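Side-chain contacts in octopine dehydrogenase (Pecten maximus, PDB 3C7A), which catalyses the NADH-dependent reductive condensation of L-arginine with pyruvate to D-octopine, and the reverse oxidation of D-octopine with NAD(+): residues L88-P91 against A92-E96; K176-P180 against L181-Q185; H291-Y294 against H295-T299; E328-M332 against G333-F337. All coordinates share one frame; numbering follows the deposited sequence.

Contact 1. Residues L88-P91 against A92-E96. With NAD (nicotinamide-adenine-dinucleotide), chain B.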
loop_
_atom_site.group_PDB
_atom_site.type_symbol
_atom_site.label_atom_id
_atom_site.label_comp_id
_atom_site.label_asym_id
_atom_site.label_seq_id
_atom_site.Cartn_x
_atom_site.Cartn_y
_atom_site.Cartn_z
ATOM N N LEU A 88 -9.474 5.753 -2.754
ATOM C CA LEU A 88 -8.288 6.532 -2.358
ATOM C C LEU A 88 -6.999 6.030 -3.029
ATOM O O LEU A 88 -6.586 4.886 -2.814
ATOM C CB LEU A 88 -8.114 6.518 -0.828
ATOM C CG LEU A 88 -9.062 7.296 0.096
ATOM C CD1 LEU A 88 -10.442 6.648 0.197
ATOM C CD2 LEU A 88 -8.445 7.422 1.483
ATOM N N THR A 89 -6.369 6.895 -3.827
ATOM C CA THR A 89 -5.125 6.552 -4.539
ATOM C C THR A 89 -4.015 7.615 -4.365
ATOM O O THR A 89 -3.794 8.463 -5.237
ATOM C CB THR A 89 -5.390 6.186 -6.044
ATOM O OG1 THR A 89 -4.152 5.904 -6.713
ATOM C CG2 THR A 89 -6.136 7.305 -6.785
ATOM N N VAL A 90 -3.327 7.539 -3.222
ATOM C CA VAL A 90 -2.311 8.518 -2.793
ATOM C C VAL A 90 -1.278 7.865 -1.855
ATOM O O VAL A 90 -1.502 6.746 -1.385
ATOM C CB VAL A 90 -2.949 9.728 -2.032
ATOM C CG1 VAL A 90 -3.485 10.774 -2.994
ATOM C CG2 VAL A 90 -4.030 9.266 -1.044
ATOM N N PRO A 91 -0.140 8.553 -1.585
ATOM C CA PRO A 91 0.759 8.122 -0.501
ATOM C C PRO A 91 0.052 8.059 0.860
ATOM O O PRO A 91 -0.860 8.848 1.124
ATOM C CB PRO A 91 1.844 9.205 -0.489
ATOM C CG PRO A 91 1.835 9.762 -1.866
ATOM C CD PRO A 91 0.395 9.735 -2.289
ATOM N N ALA A 92 0.493 7.133 1.712
ATOM C CA ALA A 92 -0.220 6.764 2.944
ATOM C C ALA A 92 -0.376 7.866 3.998
ATOM O O ALA A 92 -1.344 7.847 4.765
ATOM C CB ALA A 92 0.411 5.516 3.567
ATOM N N PHE A 93 0.561 8.813 4.044
ATOM C CA PHE A 93 0.518 9.884 5.053
ATOM C C PHE A 93 -0.636 10.879 4.848
ATOM O O PHE A 93 -0.935 11.683 5.737
ATOM C CB PHE A 93 1.872 10.612 5.166
ATOM C CG PHE A 93 2.238 11.437 3.955
ATOM C CD1 PHE A 93 3.064 10.913 2.965
ATOM C CD2 PHE A 93 1.777 12.746 3.817
ATOM C CE1 PHE A 93 3.414 11.672 1.846
ATOM C CE2 PHE A 93 2.118 13.510 2.701
ATOM C CZ PHE A 93 2.940 12.971 1.715
ATOM N N ALA A 94 -1.281 10.808 3.686
ATOM C CA ALA A 94 -2.374 11.720 3.336
ATOM C C ALA A 94 -3.779 11.151 3.594
ATOM O O ALA A 94 -4.778 11.847 3.381
ATOM C CB ALA A 94 -2.236 12.175 1.881
ATOM N N HIS A 95 -3.853 9.899 4.055
ATOM C CA HIS A 95 -5.143 9.231 4.285
ATOM C C HIS A 95 -5.984 9.852 5.410
ATOM O O HIS A 95 -7.211 9.930 5.296
ATOM C CB HIS A 95 -4.965 7.721 4.517
ATOM C CG HIS A 95 -4.594 6.951 3.283
ATOM N ND1 HIS A 95 -4.029 5.694 3.336
ATOM C CD2 HIS A 95 -4.697 7.260 1.968
ATOM C CE1 HIS A 95 -3.810 5.259 2.107
ATOM N NE2 HIS A 95 -4.202 6.193 1.259
ATOM N N GLU A 96 -5.323 10.291 6.485
ATOM C CA GLU A 96 -5.998 10.903 7.645
ATOM C C GLU A 96 -6.889 12.092 7.264
ATOM O O GLU A 96 -8.001 12.231 7.781
ATOM C CB GLU A 96 -4.977 11.323 8.716
ATOM C CG GLU A 96 -5.598 11.781 10.043
ATOM C CD GLU A 96 -4.582 12.336 11.037
ATOM O OE1 GLU A 96 -3.756 13.191 10.653
ATOM O OE2 GLU A 96 -4.621 11.926 12.215
HETATM P PA NAD B . 2.318 10.449 -6.405
HETATM O O1A NAD B . 3.655 10.729 -5.836
HETATM O O2A NAD B . 2.297 10.727 -7.859
HETATM O O5B NAD B . 1.197 11.324 -5.637
HETATM C C5B NAD B . 1.315 12.726 -5.485
HETATM C C4B NAD B . -0.002 13.308 -4.970
HETATM O O4B NAD B . -0.121 13.110 -3.571
HETATM C C3B NAD B . -0.115 14.812 -5.190
HETATM O O3B NAD B . -0.758 15.130 -6.404
HETATM C C2B NAD B . -0.908 15.296 -3.991
HETATM O O2B NAD B . -2.292 15.319 -4.262
HETATM C C1B NAD B . -0.614 14.266 -2.913
HETATM N N9A NAD B . 0.401 14.835 -2.001
HETATM C C8A NAD B . 1.764 14.748 -2.149
HETATM N N7A NAD B . 2.358 15.402 -1.126
HETATM C C5A NAD B . 1.396 15.909 -0.324
HETATM C C6A NAD B . 1.461 16.655 0.850
HETATM N N6A NAD B . 2.621 17.198 1.215
HETATM N N1A NAD B . 0.286 17.047 1.473
HETATM C C2A NAD B . -0.938 16.696 0.929
HETATM N N3A NAD B . -0.989 15.955 -0.240
HETATM C C4A NAD B . 0.159 15.564 -0.859
HETATM O O3 NAD B . 1.923 8.912 -6.078
HETATM P PN NAD B . 1.519 7.844 -7.221
HETATM O O1N NAD B . 2.644 7.738 -8.177
HETATM O O2N NAD B . 0.162 8.165 -7.722
HETATM O O5D NAD B . 1.451 6.436 -6.434
HETATM C C5D NAD B . 0.596 6.201 -5.333
HETATM C C4D NAD B . 1.085 4.984 -4.543
HETATM O O4D NAD B . 1.221 3.846 -5.385
HETATM C C3D NAD B . 2.445 5.236 -3.903
HETATM O O3D NAD B . 2.413 4.807 -2.561
HETATM C C2D NAD B . 3.412 4.398 -4.722
HETATM O O2D NAD B . 4.458 3.887 -3.928
HETATM C C1D NAD B . 2.525 3.293 -5.290
HETATM N N1N NAD B . 2.997 2.763 -6.593
HETATM C C2N NAD B . 3.246 3.591 -7.663
HETATM C C3N NAD B . 3.686 3.066 -8.883
HETATM C C7N NAD B . 3.718 3.937 -10.113
HETATM O O7N NAD B . 4.225 3.452 -11.246
HETATM N N7N NAD B . 3.214 5.254 -10.055
HETATM C C4N NAD B . 3.871 1.686 -9.005
HETATM C C5N NAD B . 3.614 0.850 -7.918
HETATM C C6N NAD B . 3.175 1.407 -6.717
HETATM O O HOH W 1 -3.877 4.943 -1.796
#

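Contact 2. Residues K176-P180 against L181-Q185. With EDO (1,2-ethanediol), chain K.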
loop_
_atom_site.group_PDB
_atom_site.type_symbol
_atom_site.label_atom_id
_atom_site.label_comp_id
_atom_site.label_asym_id
_atom_site.label_seq_id
_atom_site.Cartn_x
_atom_site.Cartn_y
_atom_site.Cartn_z
ATOM N N LYS A 176 -26.570 -3.174 2.404
ATOM C CA LYS A 176 -26.391 -3.761 1.075
ATOM C C LYS A 176 -25.765 -2.743 0.114
ATOM O O LYS A 176 -26.248 -1.612 0.006
ATOM C CB LYS A 176 -27.746 -4.231 0.538
ATOM C CG LYS A 176 -27.677 -5.245 -0.597
ATOM C CD LYS A 176 -29.025 -5.393 -1.311
ATOM C CE LYS A 176 -30.079 -6.070 -0.437
ATOM N NZ LYS A 176 -31.391 -6.184 -1.141
ATOM N N THR A 177 -24.696 -3.148 -0.574
ATOM C CA THR A 177 -23.993 -2.281 -1.536
ATOM C C THR A 177 -24.050 -2.850 -2.961
ATOM O O THR A 177 -24.593 -3.937 -3.179
ATOM C CB THR A 177 -22.497 -2.053 -1.144
ATOM O OG1 THR A 177 -21.717 -3.211 -1.474
ATOM C CG2 THR A 177 -22.342 -1.743 0.344
ATOM N N VAL A 178 -23.494 -2.113 -3.927
ATOM C CA VAL A 178 -23.247 -2.657 -5.272
ATOM C C VAL A 178 -22.212 -3.787 -5.174
ATOM O O VAL A 178 -21.347 -3.755 -4.293
ATOM C CB VAL A 178 -22.780 -1.567 -6.293
ATOM C CG1 VAL A 178 -23.899 -0.568 -6.580
ATOM C CG2 VAL A 178 -21.513 -0.841 -5.818
ATOM N N ASP A 179 -22.310 -4.782 -6.058
ATOM C CA ASP A 179 -21.402 -5.941 -6.023
ATOM C C ASP A 179 -19.942 -5.510 -6.218
ATOM O O ASP A 179 -19.599 -4.949 -7.263
ATOM C CB ASP A 179 -21.802 -6.999 -7.063
ATOM C CG ASP A 179 -20.959 -8.270 -6.967
ATOM O OD1 ASP A 179 -20.982 -8.930 -5.904
ATOM O OD2 ASP A 179 -20.279 -8.613 -7.957
ATOM N N PRO A 180 -19.088 -5.762 -5.205
ATOM C CA PRO A 180 -17.706 -5.264 -5.158
ATOM C C PRO A 180 -16.783 -5.741 -6.286
ATOM O O PRO A 180 -16.082 -4.920 -6.882
ATOM C CB PRO A 180 -17.192 -5.771 -3.800
ATOM C CG PRO A 180 -18.424 -6.048 -3.000
ATOM C CD PRO A 180 -19.417 -6.546 -4.000
ATOM N N LEU A 181 -16.784 -7.043 -6.578
ATOM C CA LEU A 181 -15.853 -7.610 -7.560
ATOM C C LEU A 181 -16.181 -7.237 -9.013
ATOM O O LEU A 181 -15.281 -6.880 -9.778
ATOM C CB LEU A 181 -15.729 -9.134 -7.386
ATOM C CG LEU A 181 -14.528 -9.870 -8.000
ATOM C CD1 LEU A 181 -13.190 -9.330 -7.493
ATOM C CD2 LEU A 181 -14.623 -11.369 -7.736
ATOM N N SER A 182 -17.461 -7.307 -9.384
ATOM C CA SER A 182 -17.887 -7.011 -10.758
ATOM C C SER A 182 -17.905 -5.515 -11.115
ATOM O O SER A 182 -17.664 -5.155 -12.272
ATOM C CB SER A 182 -19.245 -7.658 -11.073
ATOM O OG SER A 182 -20.268 -7.179 -10.217
ATOM N N THR A 183 -18.191 -4.657 -10.136
ATOM C CA THR A 183 -18.193 -3.200 -10.350
ATOM C C THR A 183 -16.777 -2.663 -10.600
ATOM O O THR A 183 -16.566 -1.856 -11.511
ATOM C CB THR A 183 -18.863 -2.431 -9.175
ATOM O OG1 THR A 183 -20.185 -2.939 -8.949
ATOM C CG2 THR A 183 -18.955 -0.933 -9.473
ATOM N N LEU A 184 -15.817 -3.117 -9.794
ATOM C CA LEU A 184 -14.412 -2.723 -9.949
ATOM C C LEU A 184 -13.796 -3.212 -11.264
ATOM O O LEU A 184 -13.007 -2.497 -11.884
ATOM C CB LEU A 184 -13.571 -3.195 -8.751
ATOM C CG LEU A 184 -13.318 -2.269 -7.544
ATOM C CD1 LEU A 184 -12.398 -1.098 -7.913
ATOM C CD2 LEU A 184 -14.608 -1.762 -6.898
ATOM N N GLN A 185 -14.169 -4.420 -11.686
ATOM C CA GLN A 185 -13.719 -4.985 -12.963
ATOM C C GLN A 185 -14.207 -4.159 -14.164
ATOM O O GLN A 185 -13.458 -3.948 -15.122
ATOM C CB GLN A 185 -14.170 -6.450 -13.089
ATOM C CG GLN A 185 -13.551 -7.221 -14.259
ATOM C CD GLN A 185 -12.073 -7.527 -14.059
ATOM O OE1 GLN A 185 -11.694 -8.257 -13.142
ATOM N NE2 GLN A 185 -11.233 -6.976 -14.928
HETATM C C1 EDO K . -20.284 -5.770 -15.478
HETATM O O1 EDO K . -20.600 -4.903 -16.572
HETATM C C2 EDO K . -18.806 -6.140 -15.537
HETATM O O2 EDO K . -18.521 -7.149 -14.561
HETATM O O HOH W 2 -17.979 -9.500 -4.827
#

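Contact 3. Residues H291-Y294 against H295-T299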
loop_
_atom_site.group_PDB
_atom_site.type_symbol
_atom_site.label_atom_id
_atom_site.label_comp_id
_atom_site.label_asym_id
_atom_site.label_seq_id
_atom_site.Cartn_x
_atom_site.Cartn_y
_atom_site.Cartn_z
ATOM N N HIS A 291 17.657 -23.096 -7.467
ATOM C CA HIS A 291 17.852 -24.133 -6.438
ATOM C C HIS A 291 17.855 -23.638 -4.978
ATOM O O HIS A 291 17.647 -24.433 -4.057
ATOM C CB HIS A 291 19.065 -25.028 -6.748
ATOM C CG HIS A 291 20.389 -24.341 -6.622
ATOM N ND1 HIS A 291 21.176 -24.444 -5.496
ATOM C CD2 HIS A 291 21.074 -23.558 -7.489
ATOM C CE1 HIS A 291 22.285 -23.747 -5.669
ATOM N NE2 HIS A 291 22.248 -23.199 -6.871
ATOM N N ASP A 292 18.087 -22.338 -4.776
ATOM C CA ASP A 292 17.894 -21.693 -3.464
ATOM C C ASP A 292 17.509 -20.208 -3.588
ATOM O O ASP A 292 17.447 -19.672 -4.699
ATOM C CB ASP A 292 19.105 -21.896 -2.530
ATOM C CG ASP A 292 20.409 -21.338 -3.096
ATOM O OD1 ASP A 292 20.386 -20.337 -3.845
ATOM O OD2 ASP A 292 21.473 -21.903 -2.769
ATOM N N LEU A 293 17.248 -19.559 -2.452
ATOM C CA LEU A 293 16.790 -18.161 -2.426
ATOM C C LEU A 293 17.848 -17.159 -2.907
ATOM O O LEU A 293 17.510 -16.156 -3.541
ATOM C CB LEU A 293 16.278 -17.780 -1.027
ATOM C CG LEU A 293 15.592 -16.420 -0.814
ATOM C CD1 LEU A 293 14.294 -16.290 -1.616
ATOM C CD2 LEU A 293 15.329 -16.176 0.666
ATOM N N TYR A 294 19.115 -17.436 -2.602
ATOM C CA TYR A 294 20.232 -16.590 -3.039
ATOM C C TYR A 294 20.348 -16.533 -4.566
ATOM O O TYR A 294 20.534 -15.458 -5.139
ATOM C CB TYR A 294 21.553 -17.060 -2.406
ATOM C CG TYR A 294 22.794 -16.355 -2.930
ATOM C CD1 TYR A 294 23.191 -15.119 -2.418
ATOM C CD2 TYR A 294 23.574 -16.933 -3.935
ATOM C CE1 TYR A 294 24.331 -14.470 -2.900
ATOM C CE2 TYR A 294 24.713 -16.295 -4.423
ATOM C CZ TYR A 294 25.086 -15.065 -3.902
ATOM O OH TYR A 294 26.211 -14.437 -4.385
ATOM N N HIS A 295 20.234 -17.693 -5.211
ATOM C CA HIS A 295 20.335 -17.794 -6.668
ATOM C C HIS A 295 19.085 -17.294 -7.397
ATOM O O HIS A 295 19.180 -16.796 -8.519
ATOM C CB HIS A 295 20.661 -19.230 -7.090
ATOM C CG HIS A 295 22.079 -19.633 -6.821
ATOM N ND1 HIS A 295 22.468 -20.252 -5.652
ATOM C CD2 HIS A 295 23.201 -19.502 -7.568
ATOM C CE1 HIS A 295 23.768 -20.486 -5.691
ATOM N NE2 HIS A 295 24.236 -20.041 -6.844
ATOM N N ALA A 296 17.926 -17.426 -6.754
ATOM C CA ALA A 296 16.649 -16.995 -7.337
ATOM C C ALA A 296 16.540 -15.474 -7.492
ATOM O O ALA A 296 15.959 -14.985 -8.464
ATOM C CB ALA A 296 15.478 -17.536 -6.519
ATOM N N ILE A 297 17.100 -14.739 -6.532
ATOM C CA ILE A 297 17.079 -13.272 -6.551
ATOM C C ILE A 297 18.177 -12.698 -7.460
ATOM O O ILE A 297 17.910 -11.804 -8.267
ATOM C CB ILE A 297 17.169 -12.668 -5.113
ATOM C CG1 ILE A 297 15.957 -13.094 -4.274
ATOM C CG2 ILE A 297 17.273 -11.137 -5.161
ATOM C CD1 ILE A 297 16.076 -12.796 -2.785
ATOM N N THR A 298 19.396 -13.223 -7.333
ATOM C CA THR A 298 20.551 -12.705 -8.082
ATOM C C THR A 298 20.492 -12.963 -9.590
ATOM O O THR A 298 21.062 -12.194 -10.368
ATOM C CB THR A 298 21.904 -13.224 -7.519
ATOM O OG1 THR A 298 21.872 -14.652 -7.399
ATOM C CG2 THR A 298 22.200 -12.604 -6.155
ATOM N N THR A 299 19.803 -14.030 -9.999
ATOM C CA THR A 299 19.692 -14.376 -11.425
ATOM C C THR A 299 18.324 -14.035 -12.040
ATOM O O THR A 299 17.967 -14.558 -13.099
ATOM C CB THR A 299 20.055 -15.867 -11.706
ATOM O OG1 THR A 299 19.075 -16.732 -11.118
ATOM C CG2 THR A 299 21.439 -16.210 -11.160
#

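Contact 4. Residues E328-M332 against G333-F337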
loop_
_atom_site.group_PDB
_atom_site.type_symbol
_atom_site.label_atom_id
_atom_site.label_comp_id
_atom_site.label_asym_id
_atom_site.label_seq_id
_atom_site.Cartn_x
_atom_site.Cartn_y
_atom_site.Cartn_z
ATOM N N GLU A 328 8.226 5.744 4.890
ATOM C CA GLU A 328 6.898 5.153 4.702
ATOM C C GLU A 328 6.826 3.705 5.209
ATOM O O GLU A 328 5.897 3.345 5.931
ATOM C CB GLU A 328 6.464 5.228 3.231
ATOM C CG GLU A 328 5.910 6.587 2.794
ATOM C CD GLU A 328 4.385 6.635 2.755
ATOM O OE1 GLU A 328 3.780 5.920 1.925
ATOM O OE2 GLU A 328 3.789 7.404 3.540
ATOM N N ASP A 329 7.816 2.890 4.838
ATOM C CA ASP A 329 7.811 1.449 5.139
ATOM C C ASP A 329 7.939 1.080 6.626
ATOM O O ASP A 329 7.586 -0.036 7.017
ATOM C CB ASP A 329 8.887 0.717 4.322
ATOM C CG ASP A 329 8.551 0.632 2.836
ATOM O OD1 ASP A 329 7.494 1.152 2.417
ATOM O OD2 ASP A 329 9.353 0.037 2.082
ATOM N N ILE A 330 8.443 2.004 7.445
ATOM C CA ILE A 330 8.565 1.762 8.889
ATOM C C ILE A 330 7.277 2.117 9.667
ATOM O O ILE A 330 6.648 1.218 10.230
ATOM C CB ILE A 330 9.845 2.428 9.515
ATOM C CG1 ILE A 330 11.134 1.911 8.850
ATOM C CG2 ILE A 330 9.882 2.249 11.042
ATOM C CD1 ILE A 330 11.437 0.419 9.049
ATOM N N PRO A 331 6.872 3.412 9.693
ATOM C CA PRO A 331 5.680 3.767 10.483
ATOM C C PRO A 331 4.351 3.246 9.918
ATOM O O PRO A 331 3.392 3.060 10.674
ATOM C CB PRO A 331 5.698 5.301 10.482
ATOM C CG PRO A 331 6.433 5.671 9.248
ATOM C CD PRO A 331 7.462 4.597 9.035
ATOM N N MET A 332 4.240 3.112 8.603
ATOM C CA MET A 332 3.072 2.566 7.887
ATOM C C MET A 332 3.144 1.048 7.452
ATOM O O MET A 332 2.346 0.624 6.631
ATOM C CB MET A 332 2.731 3.419 6.657
ATOM C CG MET A 332 2.717 4.935 6.825
ATOM S SD MET A 332 1.312 5.568 7.667
ATOM C CE MET A 332 1.951 5.698 9.178
ATOM N N GLY A 333 4.099 0.306 8.043
ATOM C CA GLY A 333 4.468 -1.064 7.733
ATOM C C GLY A 333 5.017 -1.975 8.872
ATOM O O GLY A 333 4.273 -2.591 9.588
ATOM N N MET A 334 6.321 -2.020 9.032
ATOM C CA MET A 334 6.986 -2.782 10.119
ATOM C C MET A 334 6.401 -2.562 11.572
ATOM O O MET A 334 6.187 -3.513 12.275
ATOM C CB MET A 334 8.544 -2.660 10.085
ATOM C CG MET A 334 9.381 -3.261 8.909
ATOM S SD MET A 334 11.196 -3.556 9.142
ATOM C CE MET A 334 11.140 -4.959 10.215
ATOM N N ILE A 335 6.089 -1.302 11.942
ATOM C CA ILE A 335 5.553 -0.965 13.274
ATOM C C ILE A 335 4.145 -1.545 13.506
ATOM O O ILE A 335 3.815 -1.959 14.623
ATOM C CB ILE A 335 5.572 0.580 13.540
ATOM C CG1 ILE A 335 7.006 1.141 13.497
ATOM C CG2 ILE A 335 4.880 0.945 14.864
ATOM C CD1 ILE A 335 7.955 0.627 14.589
ATOM N N VAL A 336 3.329 -1.579 12.452
ATOM C CA VAL A 336 1.971 -2.143 12.524
ATOM C C VAL A 336 2.007 -3.660 12.781
ATOM O O VAL A 336 1.224 -4.179 13.586
ATOM C CB VAL A 336 1.129 -1.818 11.251
ATOM C CG1 VAL A 336 -0.327 -2.252 11.429
ATOM C CG2 VAL A 336 1.189 -0.326 10.922
ATOM N N PHE A 337 2.923 -4.354 12.103
ATOM C CA PHE A 337 3.142 -5.796 12.293
ATOM C C PHE A 337 3.588 -6.142 13.722
ATOM O O PHE A 337 3.165 -7.161 14.277
ATOM C CB PHE A 337 4.150 -6.322 11.256
ATOM C CG PHE A 337 4.512 -7.781 11.424
ATOM C CD1 PHE A 337 3.586 -8.785 11.143
ATOM C CD2 PHE A 337 5.791 -8.149 11.840
ATOM C CE1 PHE A 337 3.922 -10.135 11.293
ATOM C CE2 PHE A 337 6.139 -9.494 11.991
ATOM C CZ PHE A 337 5.202 -10.490 11.717
#

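Contact 1. Residues L88-P91 against A92-E96
Pro91 and Phe93 meet beside the bound NAD. The CB of Pro91 lies 3.7 Å from CE1 of the Phe93 ring. On the far side of the ring, CE2 comes 3.7 Å from C6A of the NAD adenine, which lies near the ring plane. Pro91 CD packs 3.6 Å from NAD O4B, so both residues line the adenosine part of the pocket. The turn is closed by Ala94 N, which donates to Pro91 O from above the carbonyl plane (3.3 Å, 162° at the hydrogen).

Behind this shell, His95 CG stands anti to the carbonyl carbon (chi1 -72°), bringing the ring back toward Val90 and Leu88. His95 CD2 lies 3.7 Å from Val90 CG2 and 3.8 Å from Leu88 CD2. Pro91 O lies over one face of the imidazole. A water bonded to Val90 N and Leu88 O bonds weakly to His95 NE2 in the ring plane. Arg381 NH2 hydrogen-bonds weakly with His95 ND1. An alanine at His95 would probably leave a gap beside Val90 and Leu88 and deprive the water of one partner.

The turn joins strand 85-88 to helix 95-102 of the Rossmann-type fold; strand 111-114 pairs alongside, and Gln124 of helix 121-129 touches His95.

Contact 2. Residues K176-P180 against L181-Q185
Asp179 O takes two hydrogen bonds from one residue, Thr183. The hydroxyl OG1 of Thr183 donates to Asp179 O at 2.7 Å, and Thr183 N donates to the same oxygen at 3.2 Å. The two donors come from opposite faces of the carbonyl plane. The threonine torsion explains the first bond: OG1 lies anti to its own carbonyl carbon (chi1 -55°), which turns it back toward the N-cap carbonyl.

Asp179 is the N-cap of the helix. Its OD2 accepts from Ser182 OG at 2.7 Å, through the anti lone pair of the carboxylate. The capping bond from Ser182 N to the same OD2 is weak, at 3.4 Å. A water links the other oxygen, OD1, to Leu181 N. The first turn thus has donors of three residues directed at Asp179, by bond or by water. Pro180 fills the first helical position, where it has no N-H to offer. Its carbonyl receives a weak bond from Leu184 N.

Packing is lighter. Val178 CB and CG2 each lie 4.0 Å from Thr183 OG1, the two side chains crossing at about a right angle. A valine in place of Thr183 would probably cost Asp179 O its shorter bond and leave the backbone amide alone to hold it.

The cap starts helix 180-188, which follows strand 156-171; Leu181 packs on Phe194 and Leu196 of strand 193-196.

Contact 3. Residues H291-Y294 against H295-T299
Asp292 OD1 is gripped twice by His295. The ring nitrogen ND1 of His295 donates to OD1 at 2.8 Å, on the syn side of the carboxylate and 27° out of its plane. The oxygen lies nearly in the plane of the imidazole. The backbone N of His295 donates to the same OD1 at 3.0 Å, nearly along the C-O bond. Asp292 CG sits between the backbone N and the carbonyl carbon (chi1 59°), which folds the carboxylate over the first helical turn. Two bonds from one residue should hold both the carboxylate and the imidazole against rotation. The negative charge probably favours a proton on ND1.

Asp292 is the N-cap of helix 293-298, in the alpha-helical domain of the opine dehydrogenase family. His291, Tyr294 and His295 form an aromatic cluster at this end. NE2 of His291 lies 3.2 Å above one face of the His295 ring, offset toward the rim; the two rings are oblique to each other. Tyr294 comes to the opposite face with its edge, in a T-shaped pair with the planes at 88°. CD2 is its leading atom.

Farther along, Thr298 OG1 donates to Tyr294 O at 2.7 Å, while Thr298 N bonds weakly to that carbonyl. Thr298 CG2 lies over a face of the Tyr294 ring. Leu293 and Ile297 run side by side, CD1 to CD1 at 4.1 Å. Leu293 also packs on Tyr276 and Ile297 on Tyr279, both of helix 275-282.

Contact 4. Residues E328-M332 against G333-F337
A wider, pi-type turn lies in the first part of helix 330-344 of the alpha-helical domain, and here Ile330 and Asp329 bond to residues five positions on. Met334 N donates to Asp329 O at 3.1 Å, with 162° at the hydrogen. Ile335 N donates to Ile330 O, also at 3.1 Å and in the carbonyl plane, with 168° at the hydrogen. Both are i to i+5 bonds, as a pi turn requires. Gly333 N adds only a weak bond to Ile330 O.

Gly333 follows directly on the wide turn. Its CA is 3.4 Å from Asp329 O and makes a CA-H...O contact there. There is little room for a side chain here, since a CB would come too near Asp329 O.

Ile330 carries the apolar contact through two branches. CG1 stands anti to the carbonyl carbon (chi1 -59°), and the bend at chi2 brings CD1 to 4.0 Å from Met334 SD. CG2 turns to Ile335 instead. Each pair crosses at a slant. Beyond them, Ile355 of helix 349-362 packs on both Met334 and Ile335, and Ala358 meets Ile330.

On the side of the active site, Asp329 touches His212, the catalytic histidine, and Glu328 touches Gln118, which binds pyruvate. Val336 reaches back along the helix, with CG2 4.0 Å from Pro331 O. The CG1 of Ile335 lies 3.9 Å from Ile330 CG2 and 3.3 Å from Ile330 O.

Contacts 1 and 4 meet across the cleft between the nucleotide-binding and alpha-helical domains, with about 14 Å between centres. Ala92 CB packs 4.0 Å from Met332 CG, and the carboxylate of Glu328 lies against the backbone of Ala92 and Phe93. Contact 1 lines the NAD pocket directly; the side chain of Glu328 in contact 4 is about 5 Å from NAD. Contact 3 belongs to the same alpha-helical domain as contact 4. Its centre is about 27 Å from the centre of contact 4, and its Ile297 side chain is about 10 Å from that of His212. Contact 2 lies away from the substrate and cofactor sites, about 9 Å from contact 1 at the nearest atoms.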